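Local coordinates for protein dual function macrocyclase-peptidase POPB (Galerina marginata, PDB 5N4B) that cleaves peptides after prolyl residues and joins peptide ends into macrocycles during biosynthesis of the amanitin toxins, as a serine peptidase of the S9A family, at residues Asp49-Thr52 / Thr53-Asp57; Arg544-Lys547 / Val548-Phe551. The protein carries 1 engineered substitution. One frame throughout, in Å; residues are numbered along the deposited sequence.

Contacts 1 and 2 are both local, each made within one continuous run of chain. Contact 1 (Asp49-Thr52 with Thr53-Asp57) is about two and a half turns of helix 46-64, which comes early in the chain. Contact 2 (Arg544-Lys547 with Val548-Phe551) is the entry into helix 548-563. Their centres are 34 Å apart and their nearest atoms about 20 Å apart, so they do not touch. Both nevertheless belong to the region around the eight-stranded mixed sheet of the hydrolase part. Contact 2 is the one near the catalytic centre: the side chain of Lys547 is about 12 Å from that of Ala578, the engineered replacement of the charge-relay serine. Contact 1 lies away from the annotated sites.

Contact 1: Asp49-Thr52 / Thr53-Asp57; sequences DKWT and TAQAD
The aliphatic part of Gln55 lies over one face of the indole of Trp51, four residues before it. This is a CH-pi contact: Gln55 CG lies 3.7 Å from the centroid of the six-membered ring, close to the ring normal. Trp51 CG is anti to the backbone N (chi1 -179°), which brings the indole to Gln55 CG. The bend of the Gln55 chain at chi2 (-71°) then puts NE2 near the NE1 side of the indole. The amide plane is 57° from the ring plane. Trp51 NE1 and Gln55 NE2 are 3.4 Å apart, but both are donors. Gln55 NE2 bonds instead to Gln678, and Trp51 NE1 bonds weakly to Thr15.

The hydrogen bonds are mostly those of the helix backbone. Gln55 N gives one to Trp51 O (2.9 Å), and Ala56 N gives one to Thr52 O (2.9 Å). Asp49 O is gripped twice by one residue. Thr53 N reaches it at 2.9 Å and Thr53 OG1 at 2.8 Å, from opposite faces of its carbonyl plane. Thr52 OG1 has its main partner in Lys694.

The buried side of this helix packs on helix 668-680, where Phe671 meets Trp51 edge-to-face, and on strand 688-693. The pattern is that of an amphipathic alpha-helix with i to i+4 pairing, covering an edge of an alpha/beta-hydrolase domain.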
# COMPACT_ATOMS: atom_id res chain seq x y z
N ASP A 49 12.32 20.67 -17.52
CA ASP A 49 10.98 20.74 -18.09
C ASP A 49 11.00 20.47 -19.59
O ASP A 49 10.10 19.80 -20.12
CB ASP A 49 10.39 22.12 -17.85
CG ASP A 49 10.04 22.39 -16.40
OD1 ASP A 49 9.94 21.47 -15.57
OD2 ASP A 49 9.82 23.59 -16.10
N LYS A 50 11.99 20.99 -20.30
CA LYS A 50 12.09 20.72 -21.74
C LYS A 50 12.30 19.23 -21.98
O LYS A 50 11.72 18.64 -22.90
CB LYS A 50 13.19 21.53 -22.41
CG LYS A 50 12.84 23.01 -22.59
CD LYS A 50 14.01 23.82 -23.18
CE LYS A 50 13.71 25.33 -23.18
NZ LYS A 50 14.85 26.14 -23.71
N TRP A 51 13.12 18.61 -21.16
CA TRP A 51 13.41 17.19 -21.31
C TRP A 51 12.19 16.34 -20.97
O TRP A 51 11.85 15.42 -21.72
CB TRP A 51 14.60 16.81 -20.45
CG TRP A 51 15.03 15.34 -20.51
CD1 TRP A 51 15.92 14.78 -21.38
CD2 TRP A 51 14.57 14.28 -19.68
NE1 TRP A 51 16.03 13.43 -21.14
CE2 TRP A 51 15.20 13.10 -20.09
CE3 TRP A 51 13.66 14.22 -18.64
CZ2 TRP A 51 14.97 11.87 -19.48
CZ3 TRP A 51 13.42 13.00 -18.04
CH2 TRP A 51 14.08 11.85 -18.46
N THR A 52 11.50 16.64 -19.87
CA THR A 52 10.34 15.83 -19.54
C THR A 52 9.24 15.99 -20.57
O THR A 52 8.53 15.02 -20.88
CB THR A 52 9.80 16.14 -18.13
OG1 THR A 52 9.43 17.52 -18.04
CG2 THR A 52 10.82 15.83 -17.07
N THR A 53 9.06 17.22 -21.08
CA THR A 53 8.08 17.48 -22.12
C THR A 53 8.42 16.71 -23.38
O THR A 53 7.56 16.04 -23.96
CB THR A 53 8.00 18.98 -22.40
OG1 THR A 53 7.53 19.64 -21.23
CG2 THR A 53 7.05 19.26 -23.56
N ALA A 54 9.70 16.73 -23.78
CA ALA A 54 10.13 15.98 -24.96
C ALA A 54 9.91 14.48 -24.78
O ALA A 54 9.47 13.78 -25.71
CB ALA A 54 11.60 16.25 -25.31
N GLN A 55 10.20 13.95 -23.59
CA GLN A 55 10.01 12.52 -23.38
C GLN A 55 8.53 12.16 -23.39
O GLN A 55 8.12 11.17 -23.99
CB GLN A 55 10.59 12.11 -22.04
CG GLN A 55 12.13 12.12 -21.92
CD GLN A 55 12.83 11.02 -22.69
OE1 GLN A 55 12.21 10.08 -23.20
NE2 GLN A 55 14.10 11.16 -22.82
N ALA A 56 7.71 12.97 -22.72
CA ALA A 56 6.29 12.67 -22.62
C ALA A 56 5.61 12.79 -23.98
O ALA A 56 4.76 11.94 -24.32
CB ALA A 56 5.62 13.59 -21.59
N ASP A 57 6.05 13.73 -24.80
CA ASP A 57 5.53 13.88 -26.16
C ASP A 57 5.92 12.69 -27.01
O ASP A 57 5.09 12.18 -27.78
CB ASP A 57 6.06 15.17 -26.80
CG ASP A 57 5.44 16.46 -26.22
OD1 ASP A 57 4.47 16.40 -25.42
OD2 ASP A 57 5.98 17.56 -26.57

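Contact 2: Arg544-Lys547 / Val548-Phe551; sequences RETK and VNTF
Lys547 CG stands anti to the backbone N (chi1 -167°), and the chain then bends at chi2 (74°) and chi3. These turns carry the lysine tail across the side chain of Thr550, whose OG1 is anti to its own carbonyl carbon. The closest side-chain approach is Lys547 CE to Thr550 OG1, 3.4 Å. It is a van der Waals contact, since CE is a carbon. The polar ends have partners outside the two segments: Lys547 NZ forms a salt bridge with Glu623 and hydrogen bonds to the carbonyls of Gly498 and Gly542, while Thr550 OG1 bonds to Arg529 O, Asn549 ND2 to Gly541 O and Thr546 OG1 to Lys540 O. The ammonium is thus held by several oxygens, which probably favours its charged form.

Two backbone bonds close the turn. Asn549 N donates to Thr546 O at 2.9 Å, from above the carbonyl plane. Thr550 N donates to Lys547 O at 3.0 Å, but this bond is weak, with an N-H...O angle of 135°. Lys547 O also lies at the edge of the Phe551 ring, near its plane, 3.6 Å from CD1. The Asn549 amide packs beside Thr546, with ND2 3.7 Å from Thr546 CB. One water bridges the turn: it donates to Glu545 O at 2.9 Å and accepts from Val548 N at 3.0 Å. It thereby satisfies an amide N-H in the first turn.

The segment 544-547 links helix 536-540 to helix 548-563. Thr550 and Phe551 pack on helix 579-590 through Leu583, Leu582 and Ser587, and Val548 touches Arg590 there. At the start of the segment, Arg544 forms a salt bridge with Glu632 and, with Glu545, touches Tyr635 of helix 630-636.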
# COMPACT_ATOMS: atom_id res chain seq x y z
N ARG A 544 18.84 -6.19 2.08
CA ARG A 544 20.23 -5.80 2.34
C ARG A 544 21.17 -6.72 1.56
O ARG A 544 21.09 -6.78 0.33
CB ARG A 544 20.51 -5.70 3.86
CG ARG A 544 19.75 -4.50 4.49
CD ARG A 544 19.81 -4.44 6.01
NE ARG A 544 21.18 -4.42 6.48
CZ ARG A 544 21.88 -3.30 6.64
NH1 ARG A 544 21.37 -2.11 6.35
NH2 ARG A 544 23.13 -3.38 7.08
N GLU A 545 22.07 -7.45 2.22
CA GLU A 545 23.02 -8.23 1.44
C GLU A 545 22.39 -9.37 0.64
O GLU A 545 23.07 -9.89 -0.26
CB GLU A 545 24.15 -8.76 2.33
CG GLU A 545 23.76 -9.87 3.26
CD GLU A 545 23.24 -9.41 4.61
OE1 GLU A 545 22.85 -8.23 4.78
OE2 GLU A 545 23.23 -10.28 5.52
N THR A 546 21.16 -9.79 0.94
CA THR A 546 20.49 -10.82 0.16
C THR A 546 19.47 -10.27 -0.83
O THR A 546 18.68 -11.04 -1.38
CB THR A 546 19.76 -11.81 1.08
OG1 THR A 546 18.75 -11.13 1.79
CG2 THR A 546 20.70 -12.51 2.09
N LYS A 547 19.45 -8.95 -1.06
CA LYS A 547 18.45 -8.36 -1.95
C LYS A 547 18.52 -8.95 -3.35
O LYS A 547 17.50 -9.01 -4.04
CB LYS A 547 18.63 -6.83 -2.00
CG LYS A 547 17.46 -6.10 -2.66
CD LYS A 547 16.25 -6.08 -1.70
CE LYS A 547 14.94 -6.28 -2.37
NZ LYS A 547 13.88 -6.49 -1.31
N VAL A 548 19.70 -9.38 -3.79
CA VAL A 548 19.82 -10.02 -5.10
C VAL A 548 18.86 -11.20 -5.23
O VAL A 548 18.39 -11.49 -6.33
CB VAL A 548 21.27 -10.42 -5.40
CG1 VAL A 548 21.73 -11.49 -4.45
CG2 VAL A 548 21.40 -10.95 -6.84
N ASN A 549 18.50 -11.86 -4.11
CA ASN A 549 17.63 -13.02 -4.21
C ASN A 549 16.24 -12.65 -4.72
O ASN A 549 15.61 -13.45 -5.40
CB ASN A 549 17.47 -13.70 -2.87
CG ASN A 549 18.72 -14.35 -2.38
OD1 ASN A 549 19.65 -14.65 -3.12
ND2 ASN A 549 18.73 -14.60 -1.09
N THR A 550 15.78 -11.44 -4.38
CA THR A 550 14.49 -10.97 -4.90
C THR A 550 14.47 -10.98 -6.42
O THR A 550 13.50 -11.42 -7.05
CB THR A 550 14.24 -9.58 -4.38
OG1 THR A 550 14.23 -9.58 -2.93
CG2 THR A 550 12.96 -9.05 -4.89
N PHE A 551 15.55 -10.46 -7.01
CA PHE A 551 15.67 -10.40 -8.46
C PHE A 551 15.81 -11.79 -9.07
O PHE A 551 15.15 -12.12 -10.06
CB PHE A 551 16.86 -9.51 -8.84
CG PHE A 551 16.64 -8.07 -8.51
CD1 PHE A 551 16.95 -7.57 -7.27
CD2 PHE A 551 16.06 -7.22 -9.41
CE1 PHE A 551 16.70 -6.25 -6.94
CE2 PHE A 551 15.80 -5.93 -9.09
CZ PHE A 551 16.15 -5.42 -7.90
O HOH W 1 22.37 -8.62 -2.73